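PDB 2NVA: arginine decarboxylase, A207R protein from Paramecium bursaria Chlorella virus 1, which catalyses the pyridoxal-phosphate-dependent decarboxylation of arginine to agmatine, on a TIM-barrel fold related to that of eukaryotic ornithine decarboxylases. Local coordinates for residues D29-W34 with R255-H260; T35-R40 with L226-S231. One frame throughout, in Å; residues are numbered along the deposited sequence.

Both contacts are made by helix 24-37 of the TIM-barrel domain: in contact 1 it packs on the short helix 255-258, and in contact 2 its C-terminal end meets the start of helix 229-241. Their centres lie about 11 Å apart, and contact 2 is nested along the chain within the loop that contact 1 closes. The two touch through F256, whose CZ is 4.1 Å from L37 CD1, and through L226, whose CD2 is 3.7 Å from Q33 NE2. Contact 1 reaches the phosphate of the pyridoxal-agmatine adduct PL2 directly through R255, whereas the F38 side chain of contact 2 stays about 10 Å from the ligand at the nearest atoms.

Contact 1. Residues D29-W34 with R255-H260; sequences DLIDQW and RFFAEH. With PL2 ((4-{[(4-{[amino(imino)methyl]amino}butyl)amino]methyl}-5-hydroxy-6-methylpyridin-3-yl)methyl dihydrogen phosphate), chain I.
W34 drives the edge of its six-membered ring into the face of F256, a T-shaped pair with centroids 5.2 Å apart and planes at 80°. The leading atom is CE3, 3.7 Å from F256 CD2 and displaced from the centre of the phenyl ring toward its rim. With its CG anti to the backbone N (chi1 179°), W34 carries the indole toward F256, and the like torsion of F256 (chi1 -175°) brings the phenyl ring to meet it. The ring of F257 lies obliquely to the indole, its CZ 3.8 Å from W34 CB, and one of its faces receives CD2 of F256. F257 CE1 is 3.7 Å from I31 CG1, while the carbonyl O of L30 sits at the edges of both phenylalanine rings. This buried centre is closely packed, yet no hydrogen bond crosses between 29-34 and 255-260; the indole NE1 bonds instead to V41 O.

Toward H260 the contact thins out. The L30 methyl CD1 lies against the carbonyl of F256, 3.9 Å from F256 O, and only loosely, 4.3 Å from H260 CD2, at the edge of a partly exposed imidazole whose nitrogens bond to S349 and A219.

R255 turns from the aromatic cluster to the ligand. Its backbone N donates to PL2 OP3 at 2.8 Å and its NE to OP2 at 2.9 Å, so main chain and guanidinium together grip the phosphate. G216 N and G254 N, in the loops after strands 210-212 and 248-251, complete the site with bonds to PL2, while S179 and E296 hold R255 NH2. A helix N-terminus and glycine loops gripping the phosphate at the C-terminal mouth of a parallel barrel form the classic phosphate site of TIM-barrel enzymes, here that of a fold-type III pyridoxal-phosphate decarboxylase.

Contact 2. Residues T35-R40 with L226-S231; sequences TILFPR and LSTYMS
L37 reaches from the last turn of helix 24-37 to the beginning of helix 229-241, and its branches part to different neighbours. CB lies 4.0 Å from S231 OG, alongside the serine side chain. With CG anti to the carbonyl carbon (chi1 -61°), the isobutyl end is carried on toward the loop that precedes the second helix. There it forks: L37 CD1 meets the methyl CD2 of L226 at 3.6 Å, and L37 CD2 meets CG2 of T228 at the same distance while also lying against S231 OG. The side chains of L37 and T228 cross at about a right angle.

The next residue, F38, is the first to leave helical geometry, and its ring lies against S231. S231 CB sits over one face, 3.9 Å from the ring centroid and 29° off the normal, a CH-pi contact; F38 CZ is 3.5 Å from S231 CB.

No direct hydrogen bond joins 35-40 to 226-231. A water bridges them instead, donating to L37 O and hydrogen-bonded to S231 OG, each at 2.8 Å. L37 O, at the end of its helix, is also bonded by N235 ND2, so two partners hold this carbonyl.

Helix 229-241 links strands 210-212 and 248-251, and helix 24-37 leads into strand 41-46 beside 248-251, so neighbouring helices of the outer layer meet where the TIM barrel closes from last strand to first.

Contact 1. Residues D29-W34 with R255-H260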
ATOM      1  N   ASP A  29     -30.334  -3.188  -0.705  1.00 13.17           N
ATOM      2  CA  ASP A  29     -30.975  -3.252  -2.013  1.00 13.21           C
ATOM      3  C   ASP A  29     -30.222  -4.160  -2.968  1.00 13.16           C
ATOM      4  O   ASP A  29     -30.835  -4.905  -3.720  1.00 12.72           O
ATOM      5  CB  ASP A  29     -31.134  -1.849  -2.611  1.00 13.94           C
ATOM      6  CG  ASP A  29     -32.119  -0.989  -1.829  1.00 14.29           C
ATOM      7  OD1 ASP A  29     -32.112   0.241  -2.045  1.00 16.01           O
ATOM      8  OD2 ASP A  29     -32.915  -1.531  -1.009  1.00 16.45           O
ATOM      9  N   LEU A  30     -28.886  -4.108  -2.927  1.00 12.70           N
ATOM     10  CA  LEU A  30     -28.074  -4.955  -3.788  1.00 12.82           C
ATOM     11  C   LEU A  30     -28.123  -6.424  -3.385  1.00 12.95           C
ATOM     12  O   LEU A  30     -28.013  -7.295  -4.251  1.00 13.04           O
ATOM     13  CB  LEU A  30     -26.611  -4.472  -3.847  1.00 12.82           C
ATOM     14  CG  LEU A  30     -26.374  -3.221  -4.714  1.00 13.09           C
ATOM     15  CD1 LEU A  30     -25.000  -2.624  -4.475  1.00 13.02           C
ATOM     16  CD2 LEU A  30     -26.556  -3.551  -6.208  1.00 15.03           C
ATOM     17  N   ILE A  31     -28.263  -6.699  -2.088  1.00 12.60           N
ATOM     18  CA  ILE A  31     -28.441  -8.075  -1.632  1.00 12.59           C
ATOM     19  C   ILE A  31     -29.765  -8.615  -2.168  1.00 12.94           C
ATOM     20  O   ILE A  31     -29.844  -9.755  -2.629  1.00 12.35           O
ATOM     21  CB  ILE A  31     -28.367  -8.190  -0.101  1.00 12.31           C
ATOM     22  CG1 ILE A  31     -26.937  -7.869   0.373  1.00 12.59           C
ATOM     23  CG2 ILE A  31     -28.821  -9.600   0.362  1.00 12.19           C
ATOM     24  CD1 ILE A  31     -26.841  -7.520   1.852  1.00 12.89           C
ATOM     25  N   ASP A  32     -30.796  -7.772  -2.155  1.00 13.60           N
ATOM     26  CA  ASP A  32     -32.084  -8.160  -2.729  1.00 13.34           C
ATOM     27  C   ASP A  32     -31.983  -8.422  -4.225  1.00 13.29           C
ATOM     28  O   ASP A  32     -32.626  -9.338  -4.731  1.00 13.24           O
ATOM     29  CB  ASP A  32     -33.167  -7.105  -2.452  1.00 13.72           C
ATOM     30  CG  ASP A  32     -33.546  -7.031  -0.978  1.00 14.21           C
ATOM     31  OD1 ASP A  32     -34.213  -6.043  -0.591  1.00 14.33           O
ATOM     32  OD2 ASP A  32     -33.175  -7.941  -0.204  1.00 13.97           O
ATOM     33  N   GLN A  33     -31.173  -7.616  -4.916  1.00 13.33           N
ATOM     34  CA  GLN A  33     -30.917  -7.787  -6.340  1.00 13.23           C
ATOM     35  C   GLN A  33     -30.149  -9.072  -6.609  1.00 13.18           C
ATOM     36  O   GLN A  33     -30.431  -9.778  -7.572  1.00 13.09           O
ATOM     37  CB  GLN A  33     -30.151  -6.595  -6.907  1.00 13.49           C
ATOM     38  CG  GLN A  33     -31.043  -5.380  -7.149  1.00 14.41           C
ATOM     39  CD  GLN A  33     -32.113  -5.662  -8.192  1.00 17.61           C
ATOM     40  OE1 GLN A  33     -33.276  -5.904  -7.856  1.00 17.91           O
ATOM     41  NE2 GLN A  33     -31.723  -5.651  -9.472  1.00 17.68           N
ATOM     42  N   TRP A  34     -29.172  -9.367  -5.759  1.00 13.31           N
ATOM     43  CA  TRP A  34     -28.419 -10.609  -5.907  1.00 13.29           C
ATOM     44  C   TRP A  34     -29.371 -11.807  -5.885  1.00 12.95           C
ATOM     45  O   TRP A  34     -29.258 -12.701  -6.711  1.00 13.55           O
ATOM     46  CB  TRP A  34     -27.368 -10.762  -4.803  1.00 13.31           C
ATOM     47  CG  TRP A  34     -26.597 -12.052  -4.923  1.00 13.16           C
ATOM     48  CD1 TRP A  34     -26.990 -13.300  -4.490  1.00 13.17           C
ATOM     49  CD2 TRP A  34     -25.319 -12.233  -5.549  1.00 13.08           C
ATOM     50  NE1 TRP A  34     -26.021 -14.234  -4.796  1.00 12.75           N
ATOM     51  CE2 TRP A  34     -24.984 -13.603  -5.437  1.00 13.35           C
ATOM     52  CE3 TRP A  34     -24.406 -11.362  -6.166  1.00 13.60           C
ATOM     53  CZ2 TRP A  34     -23.784 -14.124  -5.937  1.00 13.81           C
ATOM     54  CZ3 TRP A  34     -23.215 -11.882  -6.663  1.00 13.53           C
ATOM     55  CH2 TRP A  34     -22.921 -13.247  -6.555  1.00 13.72           C
ATOM     56  N   ARG A 255     -16.476  -7.015  -4.553  1.00 12.46           N
ATOM     57  CA  ARG A 255     -16.793  -5.711  -5.138  1.00 12.27           C
ATOM     58  C   ARG A 255     -18.266  -5.530  -5.549  1.00 12.40           C
ATOM     59  O   ARG A 255     -18.738  -4.402  -5.628  1.00 12.16           O
ATOM     60  CB  ARG A 255     -15.867  -5.382  -6.326  1.00 12.23           C
ATOM     61  CG  ARG A 255     -16.121  -6.244  -7.569  1.00 12.86           C
ATOM     62  CD  ARG A 255     -15.202  -5.890  -8.723  1.00 14.13           C
ATOM     63  NE  ARG A 255     -13.800  -6.240  -8.449  1.00 13.42           N
ATOM     64  CZ  ARG A 255     -12.817  -5.348  -8.300  1.00 14.84           C
ATOM     65  NH1 ARG A 255     -13.066  -4.036  -8.375  1.00 15.08           N
ATOM     66  NH2 ARG A 255     -11.575  -5.760  -8.049  1.00 14.42           N
ATOM     67  N   PHE A 256     -18.975  -6.631  -5.826  1.00 12.04           N
ATOM     68  CA  PHE A 256     -20.387  -6.524  -6.198  1.00 12.19           C
ATOM     69  C   PHE A 256     -21.173  -5.740  -5.146  1.00 12.35           C
ATOM     70  O   PHE A 256     -21.976  -4.868  -5.487  1.00 12.42           O
ATOM     71  CB  PHE A 256     -21.034  -7.900  -6.439  1.00 12.31           C
ATOM     72  CG  PHE A 256     -22.464  -7.827  -6.939  1.00 11.76           C
ATOM     73  CD1 PHE A 256     -22.736  -7.856  -8.304  1.00 12.70           C
ATOM     74  CD2 PHE A 256     -23.531  -7.721  -6.039  1.00 12.55           C
ATOM     75  CE1 PHE A 256     -24.068  -7.775  -8.767  1.00 13.48           C
ATOM     76  CE2 PHE A 256     -24.860  -7.633  -6.490  1.00 13.04           C
ATOM     77  CZ  PHE A 256     -25.122  -7.664  -7.851  1.00 12.36           C
ATOM     78  N   PHE A 257     -20.929  -6.045  -3.876  1.00 12.37           N
ATOM     79  CA  PHE A 257     -21.622  -5.367  -2.775  1.00 12.72           C
ATOM     80  C   PHE A 257     -20.898  -4.135  -2.259  1.00 12.96           C
ATOM     81  O   PHE A 257     -21.536  -3.164  -1.865  1.00 13.31           O
ATOM     82  CB  PHE A 257     -21.879  -6.338  -1.620  1.00 12.52           C
ATOM     83  CG  PHE A 257     -22.760  -7.488  -1.995  1.00 13.36           C
ATOM     84  CD1 PHE A 257     -24.097  -7.274  -2.326  1.00 12.70           C
ATOM     85  CD2 PHE A 257     -22.265  -8.783  -2.028  1.00 13.05           C
ATOM     86  CE1 PHE A 257     -24.928  -8.335  -2.691  1.00 13.53           C
ATOM     87  CE2 PHE A 257     -23.088  -9.855  -2.396  1.00 12.93           C
ATOM     88  CZ  PHE A 257     -24.429  -9.624  -2.723  1.00 12.55           C
ATOM     89  N   ALA A 258     -19.566  -4.187  -2.249  1.00 12.89           N
ATOM     90  CA  ALA A 258     -18.771  -3.136  -1.595  1.00 13.03           C
ATOM     91  C   ALA A 258     -18.600  -1.882  -2.449  1.00 12.88           C
ATOM     92  O   ALA A 258     -18.495  -0.779  -1.909  1.00 13.11           O
ATOM     93  CB  ALA A 258     -17.414  -3.686  -1.150  1.00 12.74           C
ATOM     94  N   GLU A 259     -18.557  -2.035  -3.772  1.00 13.03           N
ATOM     95  CA  GLU A 259     -18.225  -0.872  -4.626  1.00 13.08           C
ATOM     96  C   GLU A 259     -19.085   0.365  -4.320  1.00 12.85           C
ATOM     97  O   GLU A 259     -18.553   1.445  -4.042  1.00 12.77           O
ATOM     98  CB  GLU A 259     -18.311  -1.222  -6.113  1.00 13.22           C
ATOM     99  CG  GLU A 259     -18.007  -0.028  -7.041  1.00 14.16           C
ATOM    100  CD  GLU A 259     -17.989  -0.386  -8.523  1.00 15.82           C
ATOM    101  OE1 GLU A 259     -18.092  -1.585  -8.873  1.00 15.53           O
ATOM    102  OE2 GLU A 259     -17.858   0.544  -9.360  1.00 15.68           O
ATOM    103  N   HIS A 260     -20.403   0.196  -4.356  1.00 12.25           N
ATOM    104  CA  HIS A 260     -21.323   1.333  -4.274  1.00 12.51           C
ATOM    105  C   HIS A 260     -21.697   1.699  -2.846  1.00 12.29           C
ATOM    106  O   HIS A 260     -22.489   2.614  -2.617  1.00 12.36           O
ATOM    107  CB  HIS A 260     -22.590   1.036  -5.088  1.00 12.39           C
ATOM    108  CG  HIS A 260     -22.306   0.682  -6.515  1.00 13.36           C
ATOM    109  ND1 HIS A 260     -21.674   1.549  -7.383  1.00 14.41           N
ATOM    110  CD2 HIS A 260     -22.567  -0.442  -7.225  1.00 13.75           C
ATOM    111  CE1 HIS A 260     -21.548   0.968  -8.565  1.00 14.32           C
ATOM    112  NE2 HIS A 260     -22.092  -0.236  -8.496  1.00 14.38           N
TER
HETATM  113  N1  PL2 I2001     -12.795 -14.753  -3.318  1.00 16.27           N
HETATM  114  C2  PL2 I2001     -11.460 -14.901  -3.320  1.00 17.24           C
HETATM  115  C2A PL2 I2001     -10.829 -16.234  -2.872  1.00 16.58           C
HETATM  116  C3  PL2 I2001     -10.668 -13.824  -3.739  1.00 17.19           C
HETATM  117  O3  PL2 I2001      -9.321 -14.005  -3.749  1.00 16.61           O
HETATM  118  C4  PL2 I2001     -11.237 -12.605  -4.158  1.00 16.25           C
HETATM  119  C4A PL2 I2001     -10.391 -11.381  -4.619  1.00 17.44           C
HETATM  120  C5  PL2 I2001     -12.644 -12.532  -4.130  1.00 15.81           C
HETATM  121  C6  PL2 I2001     -13.388 -13.617  -3.703  1.00 15.40           C
HETATM  122  P   PL2 I2001     -14.160  -9.565  -6.179  1.00 15.09           P
HETATM  123  N   PL2 I2001      -9.082 -11.774  -5.187  1.00 17.41           N
HETATM  124  CA  PL2 I2001      -8.037 -10.797  -4.850  1.00 16.81           C
HETATM  125  CG  PL2 I2001      -7.273  -8.393  -5.070  1.00 16.95           C
HETATM  126  OP2 PL2 I2001     -13.641  -8.995  -7.587  1.00 15.47           O
HETATM  127  OP3 PL2 I2001     -14.047  -8.334  -5.121  1.00 14.49           O
HETATM  128  OP1 PL2 I2001     -15.548 -10.106  -6.277  1.00 13.21           O
HETATM  129  OP4 PL2 I2001     -13.052 -10.666  -5.787  1.00 16.44           O
HETATM  130  C5M PL2 I2001     -13.373 -11.246  -4.572  1.00 16.95           C
HETATM  131  CB  PL2 I2001      -8.413  -9.380  -5.332  1.00 16.95           C
HETATM  132  CD  PL2 I2001      -7.631  -6.979  -5.585  1.00 15.30           C
HETATM  133  NE  PL2 I2001      -6.508  -6.098  -5.190  1.00 15.98           N
HETATM  134  CZ  PL2 I2001      -6.522  -4.757  -5.183  1.00 16.02           C
HETATM  135  NH2 PL2 I2001      -5.413  -4.091  -4.778  1.00 15.33           N
HETATM  136  NH1 PL2 I2001      -7.607  -4.082  -5.574  1.00 15.93           N

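Contact 2. Residues T35-R40 with L226-S231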
ATOM      1  N   THR A  35     -30.300 -11.804  -4.928  1.00 13.23           N
ATOM      2  CA  THR A  35     -31.291 -12.870  -4.755  1.00 13.84           C
ATOM      3  C   THR A  35     -32.109 -13.087  -6.030  1.00 14.09           C
ATOM      4  O   THR A  35     -32.407 -14.225  -6.398  1.00 14.10           O
ATOM      5  CB  THR A  35     -32.198 -12.569  -3.530  1.00 14.04           C
ATOM      6  OG1 THR A  35     -31.356 -12.431  -2.367  1.00 14.79           O
ATOM      7  CG2 THR A  35     -33.212 -13.680  -3.289  1.00 15.75           C
ATOM      8  N   ILE A  36     -32.438 -11.992  -6.708  1.00 14.27           N
ATOM      9  CA  ILE A  36     -33.161 -12.064  -7.969  1.00 14.40           C
ATOM     10  C   ILE A  36     -32.269 -12.471  -9.158  1.00 14.26           C
ATOM     11  O   ILE A  36     -32.680 -13.301  -9.976  1.00 14.22           O
ATOM     12  CB  ILE A  36     -34.037 -10.772  -8.255  1.00 14.77           C
ATOM     13  CG1 ILE A  36     -34.497 -10.718  -9.717  1.00 15.50           C
ATOM     14  CG2 ILE A  36     -33.286  -9.510  -8.001  1.00 16.47           C
ATOM     15  CD1 ILE A  36     -35.720 -11.548 -10.007  1.00 17.85           C
ATOM     16  N   LEU A  37     -31.066 -11.912  -9.243  1.00 13.65           N
ATOM     17  CA  LEU A  37     -30.162 -12.215 -10.352  1.00 13.69           C
ATOM     18  C   LEU A  37     -29.658 -13.658 -10.306  1.00 13.36           C
ATOM     19  O   LEU A  37     -29.510 -14.312 -11.337  1.00 13.27           O
ATOM     20  CB  LEU A  37     -28.980 -11.244 -10.361  1.00 13.41           C
ATOM     21  CG  LEU A  37     -29.320  -9.763 -10.539  1.00 14.33           C
ATOM     22  CD1 LEU A  37     -28.064  -8.910 -10.457  1.00 14.80           C
ATOM     23  CD2 LEU A  37     -30.045  -9.532 -11.856  1.00 14.97           C
ATOM     24  N   PHE A  38     -29.394 -14.140  -9.096  1.00 13.57           N
ATOM     25  CA  PHE A  38     -28.757 -15.439  -8.869  1.00 12.93           C
ATOM     26  C   PHE A  38     -29.600 -16.250  -7.899  1.00 13.25           C
ATOM     27  O   PHE A  38     -29.204 -16.471  -6.751  1.00 13.48           O
ATOM     28  CB  PHE A  38     -27.363 -15.246  -8.264  1.00 13.23           C
ATOM     29  CG  PHE A  38     -26.369 -14.622  -9.190  1.00 12.50           C
ATOM     30  CD1 PHE A  38     -25.908 -13.330  -8.962  1.00 13.42           C
ATOM     31  CD2 PHE A  38     -25.861 -15.336 -10.275  1.00 14.14           C
ATOM     32  CE1 PHE A  38     -24.971 -12.743  -9.812  1.00 14.31           C
ATOM     33  CE2 PHE A  38     -24.914 -14.759 -11.125  1.00 13.18           C
ATOM     34  CZ  PHE A  38     -24.478 -13.458 -10.890  1.00 13.97           C
ATOM     35  N   PRO A  39     -30.786 -16.703  -8.344  1.00 13.34           N
ATOM     36  CA  PRO A  39     -31.657 -17.316  -7.340  1.00 13.42           C
ATOM     37  C   PRO A  39     -31.132 -18.622  -6.721  1.00 13.47           C
ATOM     38  O   PRO A  39     -31.661 -19.050  -5.697  1.00 13.46           O
ATOM     39  CB  PRO A  39     -32.950 -17.584  -8.108  1.00 13.08           C
ATOM     40  CG  PRO A  39     -32.530 -17.660  -9.534  1.00 13.98           C
ATOM     41  CD  PRO A  39     -31.384 -16.712  -9.692  1.00 13.19           C
ATOM     42  N   ARG A  40     -30.126 -19.242  -7.330  1.00 12.94           N
ATOM     43  CA  ARG A  40     -29.571 -20.494  -6.810  1.00 13.16           C
ATOM     44  C   ARG A  40     -28.260 -20.314  -6.042  1.00 12.99           C
ATOM     45  O   ARG A  40     -27.741 -21.274  -5.476  1.00 12.63           O
ATOM     46  CB  ARG A  40     -29.337 -21.500  -7.943  1.00 13.48           C
ATOM     47  CG  ARG A  40     -30.625 -22.123  -8.513  1.00 14.68           C
ATOM     48  CD  ARG A  40     -30.290 -23.387  -9.335  1.00 15.08           C
ATOM     49  NE  ARG A  40     -29.634 -24.452  -8.567  1.00 15.25           N
ATOM     50  CZ  ARG A  40     -29.081 -25.541  -9.107  1.00 15.86           C
ATOM     51  NH1 ARG A  40     -29.079 -25.718 -10.429  1.00 15.38           N
ATOM     52  NH2 ARG A  40     -28.514 -26.461  -8.332  1.00 16.43           N
ATOM     53  N   LEU A 226     -29.629  -2.237 -13.215  1.00 16.12           N
ATOM     54  CA  LEU A 226     -28.553  -3.230 -12.956  1.00 16.49           C
ATOM     55  C   LEU A 226     -28.481  -4.271 -14.067  1.00 16.12           C
ATOM     56  O   LEU A 226     -29.460  -4.990 -14.336  1.00 15.71           O
ATOM     57  CB  LEU A 226     -28.746  -3.912 -11.595  1.00 17.35           C
ATOM     58  CG  LEU A 226     -27.579  -4.648 -10.914  1.00 16.59           C
ATOM     59  CD1 LEU A 226     -26.437  -3.723 -10.520  1.00 16.45           C
ATOM     60  CD2 LEU A 226     -28.085  -5.367  -9.670  1.00 17.25           C
ATOM     61  N   SER A 227     -27.311  -4.385 -14.695  1.00 15.90           N
ATOM     62  CA  SER A 227     -27.171  -5.206 -15.901  1.00 16.14           C
ATOM     63  C   SER A 227     -27.173  -6.700 -15.599  1.00 16.15           C
ATOM     64  O   SER A 227     -26.644  -7.129 -14.558  1.00 15.88           O
ATOM     65  CB  SER A 227     -25.890  -4.828 -16.664  1.00 16.86           C
ATOM     66  OG  SER A 227     -25.925  -5.425 -17.962  1.00 18.12           O
ATOM     67  N   THR A 228     -27.740  -7.492 -16.504  1.00 15.70           N
ATOM     68  CA  THR A 228     -27.806  -8.943 -16.281  1.00 16.23           C
ATOM     69  C   THR A 228     -26.960  -9.753 -17.249  1.00 16.09           C
ATOM     70  O   THR A 228     -27.132 -10.977 -17.340  1.00 16.00           O
ATOM     71  CB  THR A 228     -29.249  -9.460 -16.324  1.00 15.83           C
ATOM     72  OG1 THR A 228     -29.755  -9.363 -17.661  1.00 16.94           O
ATOM     73  CG2 THR A 228     -30.141  -8.636 -15.393  1.00 16.61           C
ATOM     74  N   TYR A 229     -26.030  -9.095 -17.953  1.00 16.15           N
ATOM     75  CA  TYR A 229     -25.175  -9.818 -18.915  1.00 16.27           C
ATOM     76  C   TYR A 229     -24.406 -10.940 -18.232  1.00 16.13           C
ATOM     77  O   TYR A 229     -24.379 -12.060 -18.755  1.00 17.71           O
ATOM     78  CB  TYR A 229     -24.253  -8.904 -19.766  1.00 16.47           C
ATOM     79  CG  TYR A 229     -23.083  -8.223 -19.060  1.00 17.29           C
ATOM     80  CD1 TYR A 229     -23.297  -7.365 -17.985  1.00 15.75           C
ATOM     81  CD2 TYR A 229     -21.754  -8.387 -19.512  1.00 17.91           C
ATOM     82  CE1 TYR A 229     -22.233  -6.716 -17.346  1.00 15.74           C
ATOM     83  CE2 TYR A 229     -20.676  -7.725 -18.880  1.00 16.78           C
ATOM     84  CZ  TYR A 229     -20.938  -6.890 -17.796  1.00 16.57           C
ATOM     85  OH  TYR A 229     -19.924  -6.240 -17.102  1.00 18.08           O
ATOM     86  N   MET A 230     -23.802 -10.662 -17.077  1.00 15.71           N
ATOM     87  CA  MET A 230     -23.014 -11.671 -16.388  1.00 15.07           C
ATOM     88  C   MET A 230     -23.915 -12.771 -15.810  1.00 14.91           C
ATOM     89  O   MET A 230     -23.697 -13.962 -16.073  1.00 14.04           O
ATOM     90  CB  MET A 230     -22.085 -11.050 -15.324  1.00 15.19           C
ATOM     91  CG  MET A 230     -21.068 -10.028 -15.894  1.00 16.01           C
ATOM     92  SD  MET A 230     -19.965 -10.728 -17.158  1.00 15.14           S
ATOM     93  CE  MET A 230     -18.789 -11.585 -16.102  1.00 15.77           C
ATOM     94  N   SER A 231     -24.945 -12.357 -15.073  1.00 14.23           N
ATOM     95  CA  SER A 231     -25.785 -13.283 -14.327  1.00 14.31           C
ATOM     96  C   SER A 231     -26.574 -14.251 -15.205  1.00 14.52           C
ATOM     97  O   SER A 231     -26.643 -15.431 -14.892  1.00 14.29           O
ATOM     98  CB  SER A 231     -26.712 -12.527 -13.366  1.00 14.25           C
ATOM     99  OG  SER A 231     -27.633 -11.707 -14.073  1.00 14.81           O
TER
HETATM  100  O   HOH W   1     -30.081 -12.936 -13.687  1.00 16.53           O